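Side-chain contacts in branched-chain-amino-acid aminotransferase (Pseudomonas aeruginosa, PDB 6NST), which probably catalyses the transfer of the amino group of leucine, isoleucine or valine to 2-oxoglutarate with the help of pyridoxal 5'-phosphate: residues G197-I202 with I220-I225; V237-R240 with D244-Y247; G275-G278 with L284-A287. The protein carries 1 engineered substitution. One frame throughout, in Å; residues are numbered along the deposited sequence.

Followed from the N terminus, the three contacts come one after another, and none encloses or crosses another. Contact 1 closes the longest loop: strand 199-204 runs out, the chain returns along strand 207-210, and helix 220-231 then packs beside the first strand. Contact 2 closes a short turn from strand 235-238 to helix 243-247, and contact 3 ties the loop after strand 270-271 to helix 279-292. Contacts 1 and 2 share the large mixed sheet and touch directly, through the salt bridge of Arg-222 with Glu-238 and through Ile-202, which packs on Glu-245 and Val-246. Contact 3 touches neither and joins the loop before helix 279-292 to that helix.

Contact 1: G197-I202 with I220-I225; sequences GENIFI and ITRNTI. With SO4 (sulfate ion), chain G.
The ring of Phe-201 overlaps the aliphatic stem of Arg-222 and the branch methyl of Ile-225, a small apolar seam between strand 199-204 and helix 220-231. Ring atom CZ of Phe-201 lies 3.6 Å from CG of Arg-222, while CE2 of Phe-201 meets CG2 of Ile-225 at 3.5 Å; both approaches are oblique to the ring. Phe-253 on strand 251-256 lines up almost parallel with the same ring. With CG anti to the backbone N (chi1 172°) and the chain extended as far as NE, Arg-222 carries its charge past the ring to Glu-238, its salt-bridge partner, and to the carbonyl of Pro-211.

Two residues earlier in the strand, Asn-199 crosses the arginine stem at about a right angle, its ND2 3.4 Å from CD of Arg-222 without a hydrogen bond between them. That amide nitrogen is instead held by the carbonyl of Leu-217. On the other end of the amide, a water lies 2.6 Å from OD1 of Asn-199, accepts a weak bond from the backbone N of Arg-222 and also lies near sulfate O4.

Beyond the water, the first turn of the helix receives a sulfate ion. Ile-220 N bonds to sulfate O1 at 2.9 Å, and O4 is gripped twice, by Thr-221 N at 3.0 Å and by Thr-221 OG1 at 2.7 Å; Thr-257 and Arg-61 add further bonds. Asn-199 lies about 9 Å, side chain to side chain, from Lys-160, the probable cofactor lysine. Amide hydrogens at a helix N terminus, two threonine hydroxyls and an arginine round a tetrahedral anion are consistent with the site where class-IV aminotransferases hold the phosphate of pyridoxal phosphate, with the sulfate standing in for it.

Contact 2: V237-R240 with D244-Y247; sequences VEKR and DEVY
Lys-239 meets Glu-245 in a salt bridge that spans a tight strand-to-helix connection of the class-IV aminotransferase fold, from strand 235-238 to helix 243-247. The lysine takes a demanding shape: CG is wedged between the backbone N and the carbonyl carbon (chi1 69°), the middle of the chain runs straight, and a final bend at chi4 (64°) turns NZ toward the helix. Glu-245 needs no such turn. Its chain is extended throughout, with CG anti to the backbone N, and it projects from the helix to meet the lysine from the opposite direction.

The ammonium does not share itself equally. NZ of Lys-239 lies 2.7 Å from OE2 of Glu-245, which offers its syn lone pair, whereas the bond from NZ to OE1 of the same carboxylate, at 3.1 Å, is weak. A further weak bond runs from NZ back to the carbonyl O of Arg-240, so the ammonium also leans on its own loop. Arg-158 of a second subunit forms a long, weak ion pair with OE1 of Glu-245, which places the bridge beside a subunit interface. On the lysine side, CE of Lys-239 approaches OE2 of Glu-245 to 3.3 Å.

Contact 3: G275-G278 with L284-A287; sequences GRRG and LQKA
Arg-277 reaches across to Gln-285 with one guanidinium nitrogen, and the tight part of this contact is nearly confined to a single oxygen. NH1 of Arg-277 donates to OE1 of Gln-285 at 2.8 Å. The acceptor sits at the guanidinium edge, though tilted 24° from its plane, and the hydrogen bond is bent, with an N-H...O angle of 138°. From the other side, the donor lies in the carbonyl plane of the amide. The guanidinium and amide planes are nearly perpendicular and do not stack. A bend at chi3 (57°) folds the arginine so that CD of Arg-277 also comes near OE1 of Gln-285, at 3.4 Å.

The amide is fixed at both ends, since its NE2 donates to the carbonyls of Leu-136 and Val-261. The looser side is the arginine's: Gln-285 is buried, whereas Arg-277 remains partly exposed and meets the helix segment through that one bond, the two side chains bridging 9.9 Å between their CA atoms. Both side chains rest on Pro-263, and Gly-278 occupies the N-cap position of helix 279-292, so the bond links the lead-in loop to the second turn of that helix beside strand 262-267 of the mixed sheet, with helix 134-138 neighbouring the amide.

Contact 1: G197-I202 with I220-I225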
ATOM      1  N   GLY A 197       2.421  23.099  -5.397  1.00 30.06           N
ATOM      2  CA  GLY A 197       1.878  23.433  -6.699  1.00 29.93           C
ATOM      3  C   GLY A 197       2.957  23.637  -7.742  1.00 29.88           C
ATOM      4  O   GLY A 197       2.743  24.333  -8.738  1.00 37.19           O
ATOM      5  N   GLU A 198       4.126  23.037  -7.517  1.00 25.59           N
ATOM      6  CA  GLU A 198       5.256  23.160  -8.426  1.00 26.36           C
ATOM      7  C   GLU A 198       5.896  21.796  -8.625  1.00 17.51           C
ATOM      8  O   GLU A 198       5.909  20.964  -7.715  1.00 29.11           O
ATOM      9  CB  GLU A 198       6.323  24.138  -7.901  1.00 29.47           C
ATOM     10  CG  GLU A 198       5.795  25.459  -7.372  1.00 40.01           C
ATOM     11  CD  GLU A 198       5.346  25.371  -5.925  1.00 42.91           C
ATOM     12  OE1 GLU A 198       5.551  24.310  -5.296  1.00 32.84           O
ATOM     13  OE2 GLU A 198       4.785  26.364  -5.418  1.00 49.37           O
ATOM     14  N   ASN A 199       6.430  21.573  -9.822  1.00 21.56           N
ATOM     15  CA  ASN A 199       7.277  20.415 -10.060  1.00 12.14           C
ATOM     16  C   ASN A 199       8.671  20.676  -9.503  1.00 21.42           C
ATOM     17  O   ASN A 199       9.147  21.815  -9.479  1.00 33.40           O
ATOM     18  CB  ASN A 199       7.355  20.090 -11.553  1.00 23.84           C
ATOM     19  CG  ASN A 199       6.067  19.490 -12.088  1.00 25.65           C
ATOM     20  OD1 ASN A 199       5.200  20.199 -12.603  1.00 28.94           O
ATOM     21  ND2 ASN A 199       5.935  18.174 -11.970  1.00 31.61           N
ATOM     22  N   ILE A 200       9.325  19.613  -9.045  1.00 20.87           N
ATOM     23  CA  ILE A 200      10.602  19.725  -8.351  1.00 13.93           C
ATOM     24  C   ILE A 200      11.695  19.088  -9.198  1.00 15.19           C
ATOM     25  O   ILE A 200      11.467  18.086  -9.887  1.00 16.84           O
ATOM     26  CB  ILE A 200      10.535  19.092  -6.943  1.00 19.56           C
ATOM     27  CG1 ILE A 200      11.800  19.419  -6.143  1.00 21.52           C
ATOM     28  CG2 ILE A 200      10.313  17.589  -7.025  1.00 10.66           C
ATOM     29  CD1 ILE A 200      11.675  19.139  -4.656  1.00 13.68           C
ATOM     30  N   PHE A 201      12.879  19.694  -9.165  1.00 13.17           N
ATOM     31  CA  PHE A 201      14.058  19.196  -9.853  1.00 17.28           C
ATOM     32  C   PHE A 201      15.226  19.181  -8.879  1.00 14.04           C
ATOM     33  O   PHE A 201      15.292  20.000  -7.961  1.00 24.30           O
ATOM     34  CB  PHE A 201      14.431  20.067 -11.065  1.00 19.34           C
ATOM     35  CG  PHE A 201      13.469  19.970 -12.218  1.00 24.81           C
ATOM     36  CD1 PHE A 201      12.232  20.593 -12.167  1.00 16.96           C
ATOM     37  CD2 PHE A 201      13.819  19.282 -13.369  1.00 19.16           C
ATOM     38  CE1 PHE A 201      11.356  20.513 -13.235  1.00 19.28           C
ATOM     39  CE2 PHE A 201      12.948  19.198 -14.438  1.00 23.09           C
ATOM     40  CZ  PHE A 201      11.715  19.815 -14.372  1.00 18.57           C
ATOM     41  N   ILE A 202      16.143  18.240  -9.080  1.00 11.28           N
ATOM     42  CA  ILE A 202      17.393  18.209  -8.333  1.00 11.20           C
ATOM     43  C   ILE A 202      18.535  17.988  -9.313  1.00 12.54           C
ATOM     44  O   ILE A 202      18.358  17.399 -10.383  1.00 20.82           O
ATOM     45  CB  ILE A 202      17.404  17.128  -7.224  1.00 12.51           C
ATOM     46  CG1 ILE A 202      17.347  15.724  -7.821  1.00 16.61           C
ATOM     47  CG2 ILE A 202      16.250  17.336  -6.251  1.00 14.30           C
ATOM     48  CD1 ILE A 202      17.438  14.626  -6.778  1.00 20.71           C
ATOM     49  N   ILE A 220       3.378  22.234 -17.282  1.00 30.43           N
ATOM     50  CA  ILE A 220       3.825  22.851 -18.526  1.00 24.70           C
ATOM     51  C   ILE A 220       5.188  23.503 -18.338  1.00 28.18           C
ATOM     52  O   ILE A 220       6.050  23.428 -19.221  1.00 23.61           O
ATOM     53  CB  ILE A 220       2.772  23.853 -19.031  1.00 29.40           C
ATOM     54  CG1 ILE A 220       1.494  23.114 -19.438  1.00 29.65           C
ATOM     55  CG2 ILE A 220       3.316  24.675 -20.195  1.00 28.47           C
ATOM     56  CD1 ILE A 220       0.396  24.020 -19.943  1.00 32.01           C
ATOM     57  N   THR A 221       5.413  24.138 -17.184  1.00 22.01           N
ATOM     58  CA  THR A 221       6.722  24.717 -16.903  1.00 21.31           C
ATOM     59  C   THR A 221       7.782  23.631 -16.783  1.00 29.56           C
ATOM     60  O   THR A 221       8.928  23.818 -17.211  1.00 25.80           O
ATOM     61  CB  THR A 221       6.670  25.552 -15.624  1.00 27.69           C
ATOM     62  OG1 THR A 221       5.557  26.451 -15.682  1.00 30.22           O
ATOM     63  CG2 THR A 221       7.954  26.354 -15.455  1.00 30.79           C
ATOM     64  N   ARG A 222       7.418  22.491 -16.194  1.00 24.95           N
ATOM     65  CA  ARG A 222       8.317  21.344 -16.181  1.00 26.32           C
ATOM     66  C   ARG A 222       8.658  20.903 -17.598  1.00 30.70           C
ATOM     67  O   ARG A 222       9.812  20.574 -17.894  1.00 35.91           O
ATOM     68  CB  ARG A 222       7.679  20.199 -15.395  1.00 20.87           C
ATOM     69  CG  ARG A 222       8.428  18.884 -15.472  1.00 15.99           C
ATOM     70  CD  ARG A 222       7.591  17.757 -14.883  1.00 26.71           C
ATOM     71  NE  ARG A 222       8.337  16.507 -14.805  1.00 24.06           N
ATOM     72  CZ  ARG A 222       8.446  15.638 -15.804  1.00 22.48           C
ATOM     73  NH1 ARG A 222       7.856  15.882 -16.968  1.00 16.93           N
ATOM     74  NH2 ARG A 222       9.148  14.525 -15.637  1.00 23.97           N
ATOM     75  N   ASN A 223       7.667  20.907 -18.494  1.00 27.91           N
ATOM     76  CA  ASN A 223       7.913  20.498 -19.874  1.00 33.55           C
ATOM     77  C   ASN A 223       8.823  21.487 -20.593  1.00 31.09           C
ATOM     78  O   ASN A 223       9.642  21.087 -21.428  1.00 31.87           O
ATOM     79  CB  ASN A 223       6.588  20.348 -20.622  1.00 37.60           C
ATOM     80  CG  ASN A 223       6.779  19.899 -22.059  1.00 46.14           C
ATOM     81  OD1 ASN A 223       7.025  20.712 -22.949  1.00 54.89           O
ATOM     82  ND2 ASN A 223       6.663  18.596 -22.291  1.00 44.95           N
ATOM     83  N   THR A 224       8.691  22.781 -20.288  1.00 28.87           N
ATOM     84  CA  THR A 224       9.572  23.770 -20.901  1.00 25.85           C
ATOM     85  C   THR A 224      11.007  23.600 -20.419  1.00 24.92           C
ATOM     86  O   THR A 224      11.953  23.786 -21.194  1.00 33.10           O
ATOM     87  CB  THR A 224       9.079  25.186 -20.602  1.00 27.33           C
ATOM     88  OG1 THR A 224       9.151  25.432 -19.193  1.00 59.99           O
ATOM     89  CG2 THR A 224       7.648  25.361 -21.064  1.00 16.97           C
ATOM     90  N   ILE A 225      11.189  23.251 -19.143  1.00 28.86           N
ATOM     91  CA  ILE A 225      12.539  23.070 -18.618  1.00 24.38           C
ATOM     92  C   ILE A 225      13.204  21.859 -19.263  1.00 18.34           C
ATOM     93  O   ILE A 225      14.401  21.888 -19.571  1.00 29.96           O
ATOM     94  CB  ILE A 225      12.509  22.968 -17.079  1.00 23.43           C
ATOM     95  CG1 ILE A 225      12.799  24.331 -16.444  1.00 26.47           C
ATOM     96  CG2 ILE A 225      13.526  21.954 -16.579  1.00 32.65           C
ATOM     97  CD1 ILE A 225      11.800  25.410 -16.784  1.00 30.83           C
TER
HETATM   98  S   SO4 G 401       2.416  24.404 -14.324  1.00 38.28           S
HETATM   99  O1  SO4 G 401       1.753  23.795 -15.473  1.00 28.02           O
HETATM  100  O2  SO4 G 401       1.727  25.634 -13.960  1.00 28.19           O
HETATM  101  O3  SO4 G 401       2.391  23.478 -13.192  1.00 40.30           O
HETATM  102  O4  SO4 G 401       3.801  24.708 -14.673  1.00 28.93           O
HETATM  103  O   HOH W   1       5.899  22.509 -13.470  1.00 21.92           O

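Contact 2: V237-R240 with D244-Y247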
ATOM      1  N   VAL A 237      17.348  13.111 -16.256  1.00 25.95           N
ATOM      2  CA  VAL A 237      16.902  11.757 -15.957  1.00 23.13           C
ATOM      3  C   VAL A 237      15.593  11.835 -15.183  1.00 22.27           C
ATOM      4  O   VAL A 237      15.497  12.556 -14.182  1.00 20.50           O
ATOM      5  CB  VAL A 237      17.959  10.978 -15.152  1.00 22.93           C
ATOM      6  CG1 VAL A 237      17.465   9.574 -14.834  1.00 16.41           C
ATOM      7  CG2 VAL A 237      19.278  10.933 -15.910  1.00 15.73           C
ATOM      8  N   GLU A 238      14.589  11.098 -15.649  1.00 20.34           N
ATOM      9  CA  GLU A 238      13.327  10.937 -14.938  1.00 16.74           C
ATOM     10  C   GLU A 238      13.350   9.596 -14.215  1.00 27.25           C
ATOM     11  O   GLU A 238      13.513   8.549 -14.851  1.00 30.23           O
ATOM     12  CB  GLU A 238      12.141  11.006 -15.898  1.00 19.06           C
ATOM     13  CG  GLU A 238      11.944  12.362 -16.549  1.00 21.72           C
ATOM     14  CD  GLU A 238      10.856  12.345 -17.602  1.00 27.77           C
ATOM     15  OE1 GLU A 238      10.842  11.410 -18.431  1.00 41.30           O
ATOM     16  OE2 GLU A 238      10.009  13.261 -17.598  1.00 35.58           O
ATOM     17  N   LYS A 239      13.190   9.629 -12.895  1.00 28.18           N
ATOM     18  CA  LYS A 239      13.227   8.408 -12.103  1.00 19.58           C
ATOM     19  C   LYS A 239      12.576   8.680 -10.755  1.00 20.29           C
ATOM     20  O   LYS A 239      12.215   9.815 -10.433  1.00 21.06           O
ATOM     21  CB  LYS A 239      14.662   7.895 -11.936  1.00 17.89           C
ATOM     22  CG  LYS A 239      15.551   8.755 -11.056  1.00 20.04           C
ATOM     23  CD  LYS A 239      16.946   8.147 -10.958  1.00 29.10           C
ATOM     24  CE  LYS A 239      17.768   8.798  -9.859  1.00 30.53           C
ATOM     25  NZ  LYS A 239      17.171   8.554  -8.522  1.00 26.94           N
ATOM     26  N   ARG A 240      12.418   7.616  -9.974  1.00 19.41           N
ATOM     27  CA  ARG A 240      11.876   7.756  -8.631  1.00 21.35           C
ATOM     28  C   ARG A 240      12.933   8.354  -7.715  1.00 18.32           C
ATOM     29  O   ARG A 240      14.074   7.885  -7.674  1.00 32.26           O
ATOM     30  CB  ARG A 240      11.407   6.404  -8.098  1.00 23.49           C
ATOM     31  CG  ARG A 240      10.474   5.665  -9.038  1.00 32.98           C
ATOM     32  CD  ARG A 240      10.156   4.279  -8.514  1.00 41.14           C
ATOM     33  NE  ARG A 240       8.900   4.247  -7.773  1.00 42.95           N
ATOM     34  CZ  ARG A 240       8.447   3.178  -7.127  1.00 37.93           C
ATOM     35  NH1 ARG A 240       9.152   2.056  -7.125  1.00 31.91           N
ATOM     36  NH2 ARG A 240       7.290   3.234  -6.481  1.00 27.63           N
ATOM     37  N   ASP A 244      15.573  11.665   0.942  1.00 13.00           N
ATOM     38  CA  ASP A 244      16.964  11.840   1.335  1.00 16.39           C
ATOM     39  C   ASP A 244      17.893  11.967   0.136  1.00 18.29           C
ATOM     40  O   ASP A 244      19.018  12.456   0.288  1.00 17.87           O
ATOM     41  CB  ASP A 244      17.412  10.696   2.256  1.00 10.40           C
ATOM     42  CG  ASP A 244      17.031   9.321   1.733  1.00 20.96           C
ATOM     43  OD1 ASP A 244      17.821   8.374   1.946  1.00 17.59           O
ATOM     44  OD2 ASP A 244      15.950   9.177   1.122  1.00 19.69           O
ATOM     45  N   GLU A 245      17.444  11.558  -1.050  1.00 16.42           N
ATOM     46  CA  GLU A 245      18.187  11.864  -2.267  1.00 15.96           C
ATOM     47  C   GLU A 245      18.189  13.363  -2.547  1.00 19.57           C
ATOM     48  O   GLU A 245      19.174  13.895  -3.073  1.00 20.12           O
ATOM     49  CB  GLU A 245      17.589  11.084  -3.441  1.00  9.18           C
ATOM     50  CG  GLU A 245      18.291  11.284  -4.772  1.00 11.58           C
ATOM     51  CD  GLU A 245      17.743  10.375  -5.859  1.00 29.74           C
ATOM     52  OE1 GLU A 245      16.914   9.492  -5.539  1.00 25.32           O
ATOM     53  OE2 GLU A 245      18.140  10.546  -7.032  1.00 31.32           O
ATOM     54  N   VAL A 246      17.104  14.058  -2.196  1.00 17.93           N
ATOM     55  CA  VAL A 246      17.069  15.511  -2.321  1.00 16.12           C
ATOM     56  C   VAL A 246      18.029  16.162  -1.332  1.00 18.66           C
ATOM     57  O   VAL A 246      18.644  17.190  -1.641  1.00 12.51           O
ATOM     58  CB  VAL A 246      15.629  16.026  -2.128  1.00 23.12           C
ATOM     59  CG1 VAL A 246      15.567  17.540  -2.307  1.00 12.42           C
ATOM     60  CG2 VAL A 246      14.678  15.330  -3.090  1.00 11.30           C
ATOM     61  N   TYR A 247      18.176  15.579  -0.135  1.00 11.86           N
ATOM     62  CA  TYR A 247      19.037  16.170   0.887  1.00 17.63           C
ATOM     63  C   TYR A 247      20.477  16.298   0.400  1.00 13.54           C
ATOM     64  O   TYR A 247      21.167  17.268   0.733  1.00 18.41           O
ATOM     65  CB  TYR A 247      19.001  15.333   2.170  1.00  8.85           C
ATOM     66  CG  TYR A 247      17.661  15.233   2.872  1.00  8.68           C
ATOM     67  CD1 TYR A 247      16.604  16.078   2.549  1.00  8.83           C
ATOM     68  CD2 TYR A 247      17.459  14.287   3.875  1.00  8.42           C
ATOM     69  CE1 TYR A 247      15.383  15.978   3.200  1.00  8.76           C
ATOM     70  CE2 TYR A 247      16.246  14.181   4.528  1.00  8.35           C
ATOM     71  CZ  TYR A 247      15.210  15.027   4.186  1.00 15.95           C
ATOM     72  OH  TYR A 247      14.002  14.925   4.840  1.00 13.11           O
TER

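Contact 3: G275-G278 with L284-A287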
ATOM      1  N   GLY A 275      23.798  25.937  -0.161  1.00 25.41           N
ATOM      2  CA  GLY A 275      22.757  26.751   0.430  1.00 19.89           C
ATOM      3  C   GLY A 275      22.355  27.968  -0.368  1.00 25.47           C
ATOM      4  O   GLY A 275      21.631  28.821   0.158  1.00 28.07           O
ATOM      5  N   ARG A 276      22.804  28.086  -1.615  1.00 19.15           N
ATOM      6  CA  ARG A 276      22.432  29.202  -2.472  1.00 25.11           C
ATOM      7  C   ARG A 276      22.061  28.657  -3.843  1.00 28.05           C
ATOM      8  O   ARG A 276      22.081  27.444  -4.079  1.00 20.60           O
ATOM      9  CB  ARG A 276      23.563  30.235  -2.559  1.00 29.74           C
ATOM     10  CG  ARG A 276      24.892  29.661  -3.015  1.00 43.87           C
ATOM     11  CD  ARG A 276      25.988  30.715  -3.004  1.00 55.17           C
ATOM     12  NE  ARG A 276      27.265  30.162  -3.442  1.00 62.08           N
ATOM     13  CZ  ARG A 276      28.171  29.635  -2.625  1.00 64.80           C
ATOM     14  NH1 ARG A 276      27.945  29.593  -1.319  1.00 63.60           N
ATOM     15  NH2 ARG A 276      29.305  29.151  -3.113  1.00 73.13           N
ATOM     16  N   ARG A 277      21.707  29.564  -4.751  1.00 28.81           N
ATOM     17  CA  ARG A 277      21.318  29.174  -6.100  1.00 25.48           C
ATOM     18  C   ARG A 277      22.522  28.604  -6.840  1.00 26.65           C
ATOM     19  O   ARG A 277      23.540  29.286  -7.005  1.00 26.51           O
ATOM     20  CB  ARG A 277      20.740  30.375  -6.845  1.00 36.39           C
ATOM     21  CG  ARG A 277      20.252  30.073  -8.254  1.00 30.14           C
ATOM     22  CD  ARG A 277      19.676  31.325  -8.906  1.00 32.23           C
ATOM     23  NE  ARG A 277      20.648  32.417  -8.943  1.00 30.08           N
ATOM     24  CZ  ARG A 277      20.357  33.666  -9.293  1.00 30.56           C
ATOM     25  NH1 ARG A 277      19.118  33.992  -9.633  1.00 24.30           N
ATOM     26  NH2 ARG A 277      21.306  34.592  -9.295  1.00 29.16           N
ATOM     27  N   GLY A 278      22.409  27.355  -7.278  1.00 23.27           N
ATOM     28  CA  GLY A 278      23.493  26.688  -7.961  1.00 23.37           C
ATOM     29  C   GLY A 278      23.652  27.165  -9.387  1.00 22.41           C
ATOM     30  O   GLY A 278      22.835  27.926  -9.930  1.00 22.18           O
ATOM     31  N   LEU A 284      19.240  27.701 -16.073  1.00 22.96           N
ATOM     32  CA  LEU A 284      17.884  27.340 -16.479  1.00 16.65           C
ATOM     33  C   LEU A 284      16.888  28.427 -16.098  1.00 21.61           C
ATOM     34  O   LEU A 284      15.942  28.703 -16.847  1.00 19.13           O
ATOM     35  CB  LEU A 284      17.488  25.999 -15.861  1.00 20.72           C
ATOM     36  CG  LEU A 284      18.317  24.793 -16.312  1.00 24.33           C
ATOM     37  CD1 LEU A 284      17.828  23.517 -15.644  1.00 17.08           C
ATOM     38  CD2 LEU A 284      18.287  24.654 -17.827  1.00 17.40           C
ATOM     39  N   GLN A 285      17.081  29.053 -14.935  1.00 26.77           N
ATOM     40  CA  GLN A 285      16.245  30.189 -14.561  1.00 26.40           C
ATOM     41  C   GLN A 285      16.416  31.336 -15.548  1.00 26.40           C
ATOM     42  O   GLN A 285      15.432  31.953 -15.972  1.00 24.26           O
ATOM     43  CB  GLN A 285      16.587  30.641 -13.143  1.00 20.57           C
ATOM     44  CG  GLN A 285      15.626  31.652 -12.553  1.00 25.66           C
ATOM     45  CD  GLN A 285      16.025  32.074 -11.156  1.00 35.10           C
ATOM     46  OE1 GLN A 285      17.177  32.434 -10.911  1.00 30.34           O
ATOM     47  NE2 GLN A 285      15.076  32.026 -10.226  1.00 35.41           N
ATOM     48  N   LYS A 286      17.661  31.628 -15.933  1.00 19.23           N
ATOM     49  CA  LYS A 286      17.911  32.659 -16.933  1.00 23.43           C
ATOM     50  C   LYS A 286      17.254  32.300 -18.259  1.00 28.06           C
ATOM     51  O   LYS A 286      16.594  33.137 -18.886  1.00 29.11           O
ATOM     52  CB  LYS A 286      19.418  32.852 -17.112  1.00 33.13           C
ATOM     53  CG  LYS A 286      19.807  33.789 -18.245  1.00 36.20           C
ATOM     54  CD  LYS A 286      19.583  35.242 -17.870  1.00 41.10           C
ATOM     55  CE  LYS A 286      20.144  36.172 -18.936  1.00 48.31           C
ATOM     56  NZ  LYS A 286      21.580  35.887 -19.216  1.00 48.50           N
ATOM     57  N   ALA A 287      17.420  31.050 -18.698  1.00 31.72           N
ATOM     58  CA  ALA A 287      16.857  30.628 -19.974  1.00 30.50           C
ATOM     59  C   ALA A 287      15.335  30.707 -19.965  1.00 27.08           C
ATOM     60  O   ALA A 287      14.721  31.085 -20.970  1.00 26.93           O
ATOM     61  CB  ALA A 287      17.318  29.210 -20.309  1.00 25.95           C
TER